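Local coordinates for protein BexL (Amycolatopsis orientalis, PDB 4XRW) that probably cyclises, dehydrates and aromatises a polyketide intermediate in the type II pathway that makes BE-7585A, using two helix-grip domains, at residues Ala42-Trp47 against Val57-Arg62; Val125-Ala130 against Thr150-Glu155; His129-Val134 against Gly139-Ile144; Tyr248-Thr251 against Leu256-Leu259; Val282-Ala287 against Glu304-Ala309. One frame throughout, in Å; residues are numbered along the deposited sequence.

Interaction 1: Ala42-Trp47 against Val57-Arg62; sequences AEVANW and VDHVER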
# COMPACT_ATOMS: atom_id res chain seq x y z
N ALA A 42 2.31 -5.27 13.66
CA ALA A 42 3.46 -4.67 14.34
C ALA A 42 4.52 -4.21 13.33
O ALA A 42 5.12 -3.13 13.49
CB ALA A 42 4.06 -5.64 15.33
N GLU A 43 4.74 -5.01 12.29
CA GLU A 43 5.75 -4.72 11.28
C GLU A 43 5.13 -3.96 10.08
O GLU A 43 4.44 -4.55 9.24
CB GLU A 43 6.43 -6.01 10.84
CG GLU A 43 7.13 -6.71 12.03
CD GLU A 43 7.95 -7.94 11.63
OE1 GLU A 43 8.03 -8.26 10.42
OE2 GLU A 43 8.51 -8.60 12.54
N VAL A 44 5.35 -2.65 10.04
CA VAL A 44 4.54 -1.76 9.20
C VAL A 44 4.80 -1.90 7.71
O VAL A 44 4.04 -1.38 6.90
CB VAL A 44 4.76 -0.28 9.60
CG1 VAL A 44 4.48 -0.11 11.10
CG2 VAL A 44 6.15 0.19 9.27
N ALA A 45 5.88 -2.57 7.35
CA ALA A 45 6.12 -2.87 5.96
C ALA A 45 4.94 -3.70 5.42
O ALA A 45 4.67 -3.72 4.20
CB ALA A 45 7.45 -3.63 5.81
N ASN A 46 4.20 -4.35 6.32
CA ASN A 46 3.06 -5.19 5.92
C ASN A 46 1.73 -4.46 5.78
O ASN A 46 0.75 -5.03 5.31
CB ASN A 46 2.84 -6.32 6.92
CG ASN A 46 4.00 -7.28 6.97
OD1 ASN A 46 4.28 -7.95 5.98
ND2 ASN A 46 4.69 -7.33 8.10
N TRP A 47 1.67 -3.21 6.22
CA TRP A 47 0.36 -2.57 6.27
C TRP A 47 -0.31 -2.46 4.90
O TRP A 47 -1.50 -2.67 4.82
CB TRP A 47 0.46 -1.19 6.89
CG TRP A 47 0.54 -1.21 8.41
CD1 TRP A 47 0.89 -2.24 9.21
CD2 TRP A 47 0.22 -0.11 9.28
NE1 TRP A 47 0.83 -1.84 10.55
CE2 TRP A 47 0.43 -0.54 10.61
CE3 TRP A 47 -0.21 1.20 9.05
CZ2 TRP A 47 0.24 0.30 11.70
CZ3 TRP A 47 -0.41 2.03 10.12
CH2 TRP A 47 -0.18 1.57 11.43
N VAL A 57 4.34 3.13 4.99
CA VAL A 57 4.57 3.55 6.35
C VAL A 57 6.06 3.64 6.55
O VAL A 57 6.78 2.71 6.17
CB VAL A 57 3.99 2.57 7.41
CG1 VAL A 57 4.08 3.21 8.81
CG2 VAL A 57 2.56 2.19 7.09
N ASP A 58 6.56 4.72 7.10
CA ASP A 58 7.97 4.59 7.56
C ASP A 58 8.15 5.23 8.90
O ASP A 58 7.19 5.74 9.50
CB ASP A 58 8.96 5.13 6.52
CG ASP A 58 8.99 6.62 6.42
OD1 ASP A 58 8.05 7.27 6.92
OD2 ASP A 58 9.96 7.15 5.83
N HIS A 59 9.37 5.13 9.43
CA HIS A 59 9.60 5.56 10.80
C HIS A 59 10.11 6.98 10.86
O HIS A 59 10.92 7.42 10.03
CB HIS A 59 10.58 4.63 11.48
CG HIS A 59 9.96 3.39 12.02
ND1 HIS A 59 9.62 2.33 11.22
CD2 HIS A 59 9.62 3.05 13.28
CE1 HIS A 59 9.09 1.38 11.96
NE2 HIS A 59 9.08 1.79 13.22
N VAL A 60 9.62 7.69 11.87
CA VAL A 60 10.09 9.02 12.23
C VAL A 60 11.07 8.91 13.40
O VAL A 60 12.07 9.62 13.46
CB VAL A 60 8.92 9.93 12.62
CG1 VAL A 60 9.42 11.31 13.02
CG2 VAL A 60 7.90 10.04 11.47
N GLU A 61 10.78 8.01 14.31
CA GLU A 61 11.56 7.79 15.53
C GLU A 61 11.50 6.31 15.83
O GLU A 61 10.41 5.75 15.99
CB GLU A 61 10.97 8.59 16.69
CG GLU A 61 11.88 9.53 17.43
CD GLU A 61 11.09 10.36 18.44
OE1 GLU A 61 10.69 9.79 19.48
OE2 GLU A 61 10.82 11.57 18.17
N ARG A 62 12.66 5.67 15.93
CA ARG A 62 12.73 4.24 16.23
C ARG A 62 13.14 4.04 17.68
O ARG A 62 13.83 4.89 18.25
CB ARG A 62 13.72 3.54 15.29
CG ARG A 62 13.50 3.84 13.81
CD ARG A 62 14.59 3.26 12.93
NE ARG A 62 14.25 3.38 11.52
CZ ARG A 62 14.29 4.52 10.83
NH1 ARG A 62 14.67 5.65 11.42
NH2 ARG A 62 13.96 4.52 9.55
O HOH W 1 4.75 0.14 4.61

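Interaction 2: Val125-Ala130 against Thr150-Glu155; sequences VRLLHA and TNSRSE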
# COMPACT_ATOMS: atom_id res chain seq x y z
N VAL A 125 -9.06 -10.85 17.08
CA VAL A 125 -8.43 -9.54 16.99
C VAL A 125 -9.39 -8.52 17.56
O VAL A 125 -10.50 -8.37 17.08
CB VAL A 125 -8.06 -9.18 15.56
CG1 VAL A 125 -7.43 -7.77 15.50
CG2 VAL A 125 -7.12 -10.23 15.01
N ARG A 126 -8.94 -7.86 18.61
CA ARG A 126 -9.69 -6.80 19.26
C ARG A 126 -9.09 -5.44 18.94
O ARG A 126 -7.87 -5.27 19.04
CB ARG A 126 -9.67 -7.01 20.76
CG ARG A 126 -10.19 -8.39 21.18
CD ARG A 126 -9.91 -8.61 22.63
NE ARG A 126 -10.43 -7.54 23.47
CZ ARG A 126 -9.99 -7.29 24.70
NH1 ARG A 126 -9.04 -8.05 25.21
NH2 ARG A 126 -10.50 -6.28 25.40
N LEU A 127 -9.95 -4.50 18.58
CA LEU A 127 -9.52 -3.15 18.24
C LEU A 127 -10.26 -2.19 19.13
O LEU A 127 -11.49 -2.06 19.04
CB LEU A 127 -9.79 -2.88 16.76
CG LEU A 127 -9.57 -1.46 16.25
CD1 LEU A 127 -8.15 -0.99 16.49
CD2 LEU A 127 -9.94 -1.37 14.75
N LEU A 128 -9.53 -1.55 20.02
CA LEU A 128 -10.09 -0.60 20.97
C LEU A 128 -9.77 0.82 20.58
O LEU A 128 -8.67 1.08 20.07
CB LEU A 128 -9.52 -0.84 22.36
CG LEU A 128 -9.94 -2.13 23.07
CD1 LEU A 128 -9.43 -3.38 22.35
CD2 LEU A 128 -9.41 -2.06 24.50
N HIS A 129 -10.69 1.74 20.86
CA HIS A 129 -10.41 3.17 20.69
C HIS A 129 -10.79 3.93 21.93
O HIS A 129 -11.71 3.55 22.66
CB HIS A 129 -11.15 3.74 19.48
CG HIS A 129 -10.60 3.30 18.17
ND1 HIS A 129 -11.02 2.14 17.53
CD2 HIS A 129 -9.64 3.83 17.37
CE1 HIS A 129 -10.34 2.00 16.41
NE2 HIS A 129 -9.51 3.01 16.29
N ALA A 130 -10.08 5.03 22.15
CA ALA A 130 -10.43 5.96 23.20
C ALA A 130 -10.34 7.33 22.58
O ALA A 130 -9.31 7.66 22.00
CB ALA A 130 -9.47 5.81 24.37
N THR A 150 -18.03 3.00 12.09
CA THR A 150 -17.97 2.76 10.66
C THR A 150 -16.54 2.35 10.24
O THR A 150 -16.32 1.31 9.61
CB THR A 150 -18.41 4.02 9.89
OG1 THR A 150 -19.80 4.30 10.16
CG2 THR A 150 -18.22 3.86 8.38
N ASN A 151 -15.56 3.15 10.63
CA ASN A 151 -14.20 2.85 10.21
C ASN A 151 -13.65 1.56 10.82
O ASN A 151 -13.00 0.79 10.12
CB ASN A 151 -13.26 4.01 10.54
CG ASN A 151 -11.96 3.90 9.82
OD1 ASN A 151 -11.89 4.16 8.61
ND2 ASN A 151 -10.92 3.47 10.52
N SER A 152 -13.90 1.33 12.11
CA SER A 152 -13.38 0.15 12.79
C SER A 152 -13.95 -1.13 12.20
O SER A 152 -13.24 -2.10 12.04
CB SER A 152 -13.69 0.17 14.28
OG SER A 152 -13.03 1.24 14.92
N ARG A 153 -15.24 -1.13 11.87
CA ARG A 153 -15.85 -2.31 11.29
C ARG A 153 -15.30 -2.62 9.91
O ARG A 153 -15.03 -3.78 9.59
CB ARG A 153 -17.37 -2.15 11.22
CG ARG A 153 -18.05 -2.18 12.58
CD ARG A 153 -19.54 -1.86 12.42
NE ARG A 153 -20.19 -1.86 13.73
CZ ARG A 153 -20.42 -2.97 14.43
NH1 ARG A 153 -20.08 -4.16 13.96
NH2 ARG A 153 -21.02 -2.89 15.62
N SER A 154 -15.11 -1.59 9.09
CA SER A 154 -14.62 -1.82 7.74
C SER A 154 -13.14 -2.23 7.79
O SER A 154 -12.72 -3.08 7.01
CB SER A 154 -14.82 -0.57 6.87
OG SER A 154 -14.17 0.56 7.39
N GLU A 155 -12.37 -1.65 8.70
CA GLU A 155 -10.97 -1.99 8.87
C GLU A 155 -10.80 -3.44 9.29
O GLU A 155 -9.95 -4.14 8.76
CB GLU A 155 -10.32 -1.04 9.89
CG GLU A 155 -8.90 -1.35 10.24
CD GLU A 155 -8.21 -0.18 10.92
OE1 GLU A 155 -8.50 0.10 12.11
OE2 GLU A 155 -7.37 0.46 10.26
O HOH W 2 -7.89 2.88 14.00

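Interaction 3: His129-Val134 against Gly139-Ile144; sequences HAYRAV and GGLAWI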
# COMPACT_ATOMS: atom_id res chain seq x y z
N HIS A 129 -10.69 1.74 20.86
CA HIS A 129 -10.41 3.17 20.69
C HIS A 129 -10.79 3.93 21.93
O HIS A 129 -11.71 3.55 22.66
CB HIS A 129 -11.15 3.74 19.48
CG HIS A 129 -10.60 3.30 18.17
ND1 HIS A 129 -11.02 2.14 17.53
CD2 HIS A 129 -9.64 3.83 17.37
CE1 HIS A 129 -10.34 2.00 16.41
NE2 HIS A 129 -9.51 3.01 16.29
N ALA A 130 -10.08 5.03 22.15
CA ALA A 130 -10.43 5.96 23.20
C ALA A 130 -10.34 7.33 22.58
O ALA A 130 -9.31 7.66 22.00
CB ALA A 130 -9.47 5.81 24.37
N TYR A 131 -11.39 8.13 22.71
CA TYR A 131 -11.39 9.44 22.08
C TYR A 131 -12.20 10.45 22.82
O TYR A 131 -13.09 10.12 23.63
CB TYR A 131 -11.91 9.34 20.64
CG TYR A 131 -13.13 8.49 20.53
CD1 TYR A 131 -14.40 9.05 20.58
CD2 TYR A 131 -13.02 7.12 20.41
CE1 TYR A 131 -15.53 8.24 20.48
CE2 TYR A 131 -14.10 6.33 20.33
CZ TYR A 131 -15.36 6.87 20.37
OH TYR A 131 -16.41 6.01 20.28
N ARG A 132 -11.93 11.71 22.52
CA ARG A 132 -12.81 12.76 22.97
C ARG A 132 -12.86 13.89 21.98
O ARG A 132 -12.00 14.03 21.10
CB ARG A 132 -12.42 13.26 24.36
CG ARG A 132 -10.97 13.59 24.58
CD ARG A 132 -10.77 14.13 26.00
NE ARG A 132 -11.57 15.34 26.22
CZ ARG A 132 -11.33 16.26 27.15
NH1 ARG A 132 -10.29 16.15 27.97
NH2 ARG A 132 -12.14 17.31 27.25
N ALA A 133 -13.90 14.69 22.13
CA ALA A 133 -14.17 15.79 21.24
C ALA A 133 -13.60 17.06 21.86
O ALA A 133 -13.44 17.16 23.08
CB ALA A 133 -15.70 15.91 21.00
N VAL A 134 -13.32 18.05 21.02
CA VAL A 134 -12.78 19.31 21.50
C VAL A 134 -13.88 19.98 22.34
O VAL A 134 -15.00 20.11 21.89
CB VAL A 134 -12.34 20.21 20.33
CG1 VAL A 134 -11.99 21.59 20.83
CG2 VAL A 134 -11.16 19.57 19.57
N GLY A 139 -22.50 17.00 20.21
CA GLY A 139 -22.74 16.72 18.80
C GLY A 139 -21.50 16.19 18.09
O GLY A 139 -21.55 15.16 17.38
N GLY A 140 -20.38 16.88 18.26
CA GLY A 140 -19.13 16.45 17.66
C GLY A 140 -18.74 15.06 18.14
O GLY A 140 -18.21 14.22 17.38
N LEU A 141 -19.01 14.80 19.41
CA LEU A 141 -18.64 13.54 20.00
C LEU A 141 -19.47 12.40 19.40
O LEU A 141 -18.96 11.32 19.13
CB LEU A 141 -18.78 13.60 21.52
CG LEU A 141 -18.28 12.39 22.33
CD1 LEU A 141 -16.83 12.07 22.04
CD2 LEU A 141 -18.46 12.63 23.81
N ALA A 142 -20.74 12.65 19.11
CA ALA A 142 -21.59 11.66 18.42
C ALA A 142 -21.11 11.36 17.01
O ALA A 142 -21.16 10.23 16.53
CB ALA A 142 -23.02 12.18 18.37
N TRP A 143 -20.73 12.42 16.33
CA TRP A 143 -20.15 12.32 15.00
C TRP A 143 -18.89 11.44 15.02
O TRP A 143 -18.71 10.56 14.16
CB TRP A 143 -19.84 13.71 14.51
CG TRP A 143 -19.44 13.78 13.14
CD1 TRP A 143 -20.24 14.02 12.08
CD2 TRP A 143 -18.12 13.64 12.64
NE1 TRP A 143 -19.49 14.06 10.94
CE2 TRP A 143 -18.19 13.82 11.25
CE3 TRP A 143 -16.88 13.41 13.23
CZ2 TRP A 143 -17.07 13.75 10.43
CZ3 TRP A 143 -15.76 13.32 12.42
CH2 TRP A 143 -15.87 13.50 11.03
N ILE A 144 -18.01 11.69 15.98
CA ILE A 144 -16.81 10.88 16.10
C ILE A 144 -17.18 9.44 16.35
O ILE A 144 -16.60 8.53 15.80
CB ILE A 144 -15.89 11.36 17.25
CG1 ILE A 144 -15.43 12.76 16.98
CG2 ILE A 144 -14.69 10.43 17.39
CD1 ILE A 144 -14.80 13.41 18.20

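Interaction 4: Tyr248-Thr251 against Leu256-Leu259; sequences YKQT and LMTL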
# COMPACT_ATOMS: atom_id res chain seq x y z
N TYR A 248 4.31 2.74 -4.32
CA TYR A 248 2.96 2.99 -4.82
C TYR A 248 2.01 1.85 -4.58
O TYR A 248 2.42 0.72 -4.23
CB TYR A 248 3.00 3.33 -6.33
CG TYR A 248 3.50 2.21 -7.23
CD1 TYR A 248 2.63 1.35 -7.85
CD2 TYR A 248 4.87 2.04 -7.44
CE1 TYR A 248 3.09 0.33 -8.69
CE2 TYR A 248 5.34 1.03 -8.28
CZ TYR A 248 4.44 0.18 -8.89
OH TYR A 248 4.87 -0.83 -9.72
N LYS A 249 0.74 2.18 -4.71
CA LYS A 249 -0.34 1.22 -4.64
C LYS A 249 -1.33 1.52 -5.73
O LYS A 249 -1.71 2.69 -5.93
CB LYS A 249 -1.06 1.25 -3.26
CG LYS A 249 -2.36 0.47 -3.25
CD LYS A 249 -2.96 0.37 -1.86
CE LYS A 249 -2.39 -0.77 -1.04
NZ LYS A 249 -3.05 -0.93 0.32
N GLN A 250 -1.76 0.47 -6.43
CA GLN A 250 -2.78 0.59 -7.46
C GLN A 250 -4.15 0.66 -6.82
O GLN A 250 -4.53 -0.21 -6.03
CB GLN A 250 -2.72 -0.57 -8.46
CG GLN A 250 -3.58 -0.37 -9.65
CD GLN A 250 -3.32 -1.38 -10.78
OE1 GLN A 250 -2.21 -1.88 -10.93
NE2 GLN A 250 -4.33 -1.64 -11.60
N THR A 251 -4.90 1.71 -7.12
CA THR A 251 -6.19 1.90 -6.47
C THR A 251 -7.39 1.49 -7.31
O THR A 251 -8.50 1.31 -6.77
CB THR A 251 -6.36 3.36 -6.05
OG1 THR A 251 -6.11 4.18 -7.18
CG2 THR A 251 -5.36 3.68 -4.93
N LEU A 256 -8.39 -9.69 -11.96
CA LEU A 256 -7.47 -10.74 -11.46
C LEU A 256 -6.66 -10.42 -10.21
O LEU A 256 -6.02 -11.31 -9.64
CB LEU A 256 -6.44 -11.14 -12.53
CG LEU A 256 -6.83 -12.01 -13.73
CD1 LEU A 256 -5.55 -12.43 -14.45
CD2 LEU A 256 -7.66 -13.23 -13.32
N MET A 257 -6.64 -9.15 -9.79
CA MET A 257 -5.84 -8.76 -8.64
C MET A 257 -6.72 -8.18 -7.54
O MET A 257 -7.59 -7.34 -7.79
CB MET A 257 -4.75 -7.73 -9.04
CG MET A 257 -3.74 -8.21 -10.08
SD MET A 257 -2.37 -7.06 -10.35
CE MET A 257 -3.27 -5.73 -11.05
N THR A 258 -6.49 -8.64 -6.32
CA THR A 258 -7.10 -8.03 -5.16
C THR A 258 -6.18 -6.97 -4.57
O THR A 258 -6.64 -6.08 -3.85
CB THR A 258 -7.43 -9.06 -4.08
OG1 THR A 258 -6.23 -9.75 -3.75
CG2 THR A 258 -8.42 -10.04 -4.60
N LEU A 259 -4.88 -7.06 -4.85
CA LEU A 259 -3.91 -6.07 -4.41
C LEU A 259 -2.78 -5.99 -5.40
O LEU A 259 -2.36 -6.99 -5.96
CB LEU A 259 -3.35 -6.43 -3.02
CG LEU A 259 -2.19 -5.54 -2.54
CD1 LEU A 259 -2.52 -4.85 -1.25
CD2 LEU A 259 -0.89 -6.31 -2.45

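Interaction 5: Val282-Ala287 against Glu304-Ala309; sequences VVLNTA and EFVRTA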
# COMPACT_ATOMS: atom_id res chain seq x y z
N VAL A 282 1.79 -8.78 -5.54
CA VAL A 282 0.45 -9.03 -6.02
C VAL A 282 -0.27 -10.04 -5.14
O VAL A 282 0.35 -11.01 -4.71
CB VAL A 282 0.44 -9.55 -7.47
CG1 VAL A 282 -0.98 -9.82 -7.95
CG2 VAL A 282 1.09 -8.55 -8.42
N VAL A 283 -1.55 -9.80 -4.90
CA VAL A 283 -2.47 -10.82 -4.39
C VAL A 283 -3.50 -11.11 -5.46
O VAL A 283 -4.18 -10.20 -5.95
CB VAL A 283 -3.17 -10.39 -3.08
CG1 VAL A 283 -4.11 -11.50 -2.59
CG2 VAL A 283 -2.17 -10.04 -2.02
N LEU A 284 -3.66 -12.38 -5.82
CA LEU A 284 -4.64 -12.75 -6.84
C LEU A 284 -6.07 -12.82 -6.34
O LEU A 284 -6.34 -13.06 -5.17
CB LEU A 284 -4.26 -14.09 -7.46
CG LEU A 284 -2.98 -14.11 -8.26
CD1 LEU A 284 -2.65 -15.56 -8.66
CD2 LEU A 284 -3.14 -13.25 -9.48
N ASN A 285 -7.00 -12.58 -7.27
CA ASN A 285 -8.42 -12.70 -7.03
C ASN A 285 -8.81 -13.98 -7.74
O ASN A 285 -8.89 -14.03 -8.96
CB ASN A 285 -9.17 -11.49 -7.60
CG ASN A 285 -10.61 -11.44 -7.18
OD1 ASN A 285 -11.16 -12.41 -6.67
ND2 ASN A 285 -11.25 -10.29 -7.41
N THR A 286 -9.02 -15.05 -6.98
CA THR A 286 -9.27 -16.34 -7.60
C THR A 286 -10.68 -16.41 -8.18
O THR A 286 -10.93 -17.18 -9.09
CB THR A 286 -9.07 -17.50 -6.59
OG1 THR A 286 -9.93 -17.29 -5.47
CG2 THR A 286 -7.63 -17.53 -6.10
N ALA A 287 -11.59 -15.57 -7.68
CA ALA A 287 -13.00 -15.62 -8.10
C ALA A 287 -13.19 -15.32 -9.58
O ALA A 287 -14.20 -15.71 -10.17
CB ALA A 287 -13.82 -14.64 -7.28
N GLU A 304 1.43 -16.31 -13.63
CA GLU A 304 2.39 -16.02 -14.70
C GLU A 304 1.84 -14.98 -15.66
O GLU A 304 2.59 -14.16 -16.18
CB GLU A 304 2.76 -17.31 -15.44
CG GLU A 304 3.70 -18.22 -14.65
CD GLU A 304 4.97 -17.51 -14.17
OE1 GLU A 304 5.92 -17.38 -14.98
OE2 GLU A 304 5.02 -17.08 -12.99
N PHE A 305 0.54 -14.98 -15.88
CA PHE A 305 -0.06 -14.01 -16.79
C PHE A 305 0.16 -12.61 -16.23
O PHE A 305 0.62 -11.70 -16.92
CB PHE A 305 -1.55 -14.30 -16.96
CG PHE A 305 -2.30 -13.31 -17.81
CD1 PHE A 305 -2.32 -13.44 -19.19
CD2 PHE A 305 -3.01 -12.28 -17.23
CE1 PHE A 305 -3.03 -12.55 -19.97
CE2 PHE A 305 -3.72 -11.39 -18.00
CZ PHE A 305 -3.73 -11.52 -19.38
N VAL A 306 -0.14 -12.47 -14.95
CA VAL A 306 -0.01 -11.19 -14.29
C VAL A 306 1.47 -10.81 -14.21
O VAL A 306 1.83 -9.69 -14.53
CB VAL A 306 -0.68 -11.21 -12.88
CG1 VAL A 306 -0.30 -9.99 -12.09
CG2 VAL A 306 -2.19 -11.27 -13.01
N ARG A 307 2.31 -11.76 -13.80
CA ARG A 307 3.73 -11.52 -13.62
C ARG A 307 4.40 -11.09 -14.91
O ARG A 307 5.25 -10.20 -14.90
CB ARG A 307 4.45 -12.76 -13.09
CG ARG A 307 5.94 -12.50 -12.86
CD ARG A 307 6.74 -13.75 -12.52
NE ARG A 307 8.15 -13.40 -12.35
CZ ARG A 307 8.92 -13.75 -11.32
NH1 ARG A 307 8.44 -14.50 -10.33
NH2 ARG A 307 10.20 -13.35 -11.28
N THR A 308 4.04 -11.71 -16.03
CA THR A 308 4.68 -11.29 -17.28
C THR A 308 4.21 -9.91 -17.73
O THR A 308 5.03 -9.12 -18.17
CB THR A 308 4.45 -12.31 -18.43
OG1 THR A 308 3.05 -12.48 -18.69
CG2 THR A 308 5.10 -13.64 -18.07
N ALA A 309 2.92 -9.61 -17.61
CA ALA A 309 2.44 -8.30 -18.01
C ALA A 309 3.15 -7.19 -17.21
O ALA A 309 3.67 -6.23 -17.79
CB ALA A 309 0.93 -8.21 -17.83

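Interaction 1: Ala42-Trp47 against Val57-Arg62
A single water stitches the backbones of Val44 and Val57 together where their side chains already press on each other: it donates to Val44 O at 2.8 Å and accepts from Val57 N at 3.0 Å. The polar bridge thus lies beside a purely apolar overlap. Val44 points at the strand, and the two valines cross at about a right angle, with Val44 CB 3.6 Å from Val57 CG1 and Val44 CG2 3.7 Å from Val57 CB. The two branches of Val57 are divided between partners. CG1 stands anti to the backbone N (chi1 -171°) and takes Val44, while CG2 turns to Trp47, coming 3.5 Å from Trp47 CE3 in an oblique approach to the indole. The same indole has Val44 CG1 over one face, offset toward the rim, so Trp47 packs on both valines. Farther along the strand, His59 CE1 approaches Val44 CG2 at 4.2 Å; the imidazole NE2 is held by Glu67. The indole NE1 is tied back to Val41 O, which helps to fix the ring, and a bound MES, probably from the crystallisation liquor, lies close to Trp47. The contact fastens the short 3-10 turn at Val44-Asn46, between helices 34-42 and 47-50, to the edge strand 54-59, with strands 67-73 and 80-89 adding Ile71 and Arg86 against Trp47.

Interaction 2: Val125-Ala130 against Thr150-Glu155
Leu127 and Ser152, the two residues most buried by this contact, meet where strand 125-130 runs under helix 150-155. Both point across the gap, and Leu127 CD2 lies 4.0 Å from Ser152 OG and 4.1 Å from Ser152 CB. With CG anti to the backbone N (chi1 172°), the leucine sends that methyl out to the helix, where it also comes within 3.3 Å of Glu155 OE1. Leucine and glutamate cross at about a right angle: the carboxylate oxygen rests on a methyl group rather than on a polar partner from the strand. Ser152 OG is engaged by its own helix through Val148 O, and this hydroxyl also sits obliquely to the imidazole of His129, 3.2 Å from His129 CE1. The short segments run nearly antiparallel, at 161°, with their axes 10.1 Å apart. This is part of the helix-grip fold, in which the long helix 138-166 packs along the concave side of the antiparallel sheet; as in relatives, the interior between them probably forms the substrate pocket. His129 and Glu155 share that interior through a water. It lies in the plane of the imidazole, 2.8 Å from His129 NE2, and donates a weak bond of 3.4 Å to Glu155 OE1, so it spans the gap between the two groups. The other carboxylate oxygen, Glu155 OE2, makes a weak hydrogen bond to the morpholine nitrogen of a bound MES, probably a crystallisation component, which may mark the pocket. Strand 22-30 flanks the contact, His26 packing against Ser152, while Trp113 of strand 106-117 touches Leu127.

Interaction 3: His129-Val134 against Gly139-Ile144
Tyr131 lays its CD1 corner against two branched side chains of the helix, Leu141 and Ile144. Its ring carbon CG sits between the backbone N and the carbonyl carbon (chi1 45°), a rotamer that stands the phenol up from the strand alongside the helix. Ile144 CG2 approaches Tyr131 CD1 obliquely at 3.5 Å, and the two side chains slide past each other in opposite directions. Leu141 CD1 instead comes to the ring edge, near its plane, 4.1 Å from Tyr131 CD1. The phenol oxygen is held by Asp145, the next residue of the helix, anchoring the far end of the ring. The isoleucine splits its work: CG2 serves the tyrosine, while the other branch extends so that Ile144 CD1 reaches Ala133 CB at 3.9 Å. Leu141, its CG anti to the backbone N (chi1 -173°), carries CD1 back over the strand to lie 3.9 Å from Ala133 N. Ala133 is small enough to sit close to the helix backbone, its CB 3.8 Å from Leu141 N; here the two backbones are nearest, CA to CA, with Ala133 and Leu141 5.2 Å apart. Arg132 faces the other way and pairs with Asp136 in the connecting loop. The segment axes run roughly antiparallel, at 147°. This is the strand-to-helix turn of a helix-grip domain, where the last strand of the sheet leads back into the long C-terminal helix.

Interaction 4: Tyr248-Thr251 against Leu256-Leu259
This is a sparse side-chain contact across a beta hairpin of the second domain, between the end of strand 245-250 and the start of strand 257-268, where the two strands splay apart toward the connecting loop. The register reflects the splay: the nearest CA atoms, those of Gln250 and Leu259, are 7.4 Å apart. Two pairs of side chains bridge the gap, each crossing at about a right angle. In one, Lys249 CE meets Leu259 CD1 at 4.1 Å. The lysine leaves the backbone extended, then bends at chi3 (-85°), which brings its methylene end beside the leucine while the ammonium goes on past it. That NZ is gripped by three backbone carbonyls of the first domain, those of Pro48, Pro52 and Thr54, so the apolar part of the chain packs within its own domain and the charged tip ties the two domains together. In the other pair, Met257 CE lies 4.0 Å from Gln250 OE1, a methyl resting against an amide oxygen. The methionine bends at its thioether, chi3 -66°, turning this methyl toward the glutamine. The amide itself is held at both ends, OE1 by His260 and NE2 by Thr252 O, which fixes the rotation of the group. Met257 also touches Val282 and helix 299-326. Between the two pairs the chain turns a corner at Thr258, and Thr258 and Leu259 both face Val283: a classic beta bulge, here at the start of a long, bent strand of the helix-grip sheet.

Interaction 5: Val282-Ala287 against Glu304-Ala309
Val306 lays its two methyl branches over Val282 and Leu284, one branch for each. Val306 CG1, anti to the backbone N (chi1 168°), sits over the fork of Val282, equally far from both of its methyls: 4.2 Å from Val282 CG1 and 4.2 Å from Val282 CG2. The two valines cross obliquely. The second branch, Val306 CG2, meets Leu284 CD2 at 4.2 Å, and here the side chains slide past each other in opposite directions. Val282 faces the helix directly, whereas Leu284 leaves the strand at an angle; its CD1 continues the chain (chi2 173°) while the other methyl, CD2, folds back to the valine. These distances describe loose van der Waals packing, and all three residues are buried. The setting is the helix-grip fold of the second domain: helix 299-326 is gripped by the antiparallel sheet, and the contact lies near the helix's N-terminal end, where strand 274-284 runs out into the connection, with its short helix 289-293, that leads back to it. The backbones stay well apart, the CA atoms of Val282 and Val306 being 8.6 Å from each other, so side chains alone fill the interface. Met257 of strand 257-268 touches both Val282 and Val306, and Phe173 of strand 172-181 packs on Val282 and Leu284, while the helix adds Leu310 against Val282 and Ala302 against Leu284.

In the fold
Along the chain the first-domain contacts, interactions 1 to 3, come before interactions 4 and 5 of the second. Interactions 2 and 3 share His129 and Ala130 and follow strand 123-133 along helix 138-166, their centres 15 Å apart. Interaction 1 reaches the same sheet at the edge strand 54-59, its centre about 20 Å from that of interaction 2. Interactions 4 and 5 touch through neighbouring strands 257-268 and 274-284, with centres 10 Å apart. Interactions 3 and 5, each pairing the last strand of its sheet with the long helix, have centres 42 Å apart, whereas the nearest atoms of interactions 1 and 4 are about 5 Å apart. The protein thus repeats one helix-grip architecture in two domains.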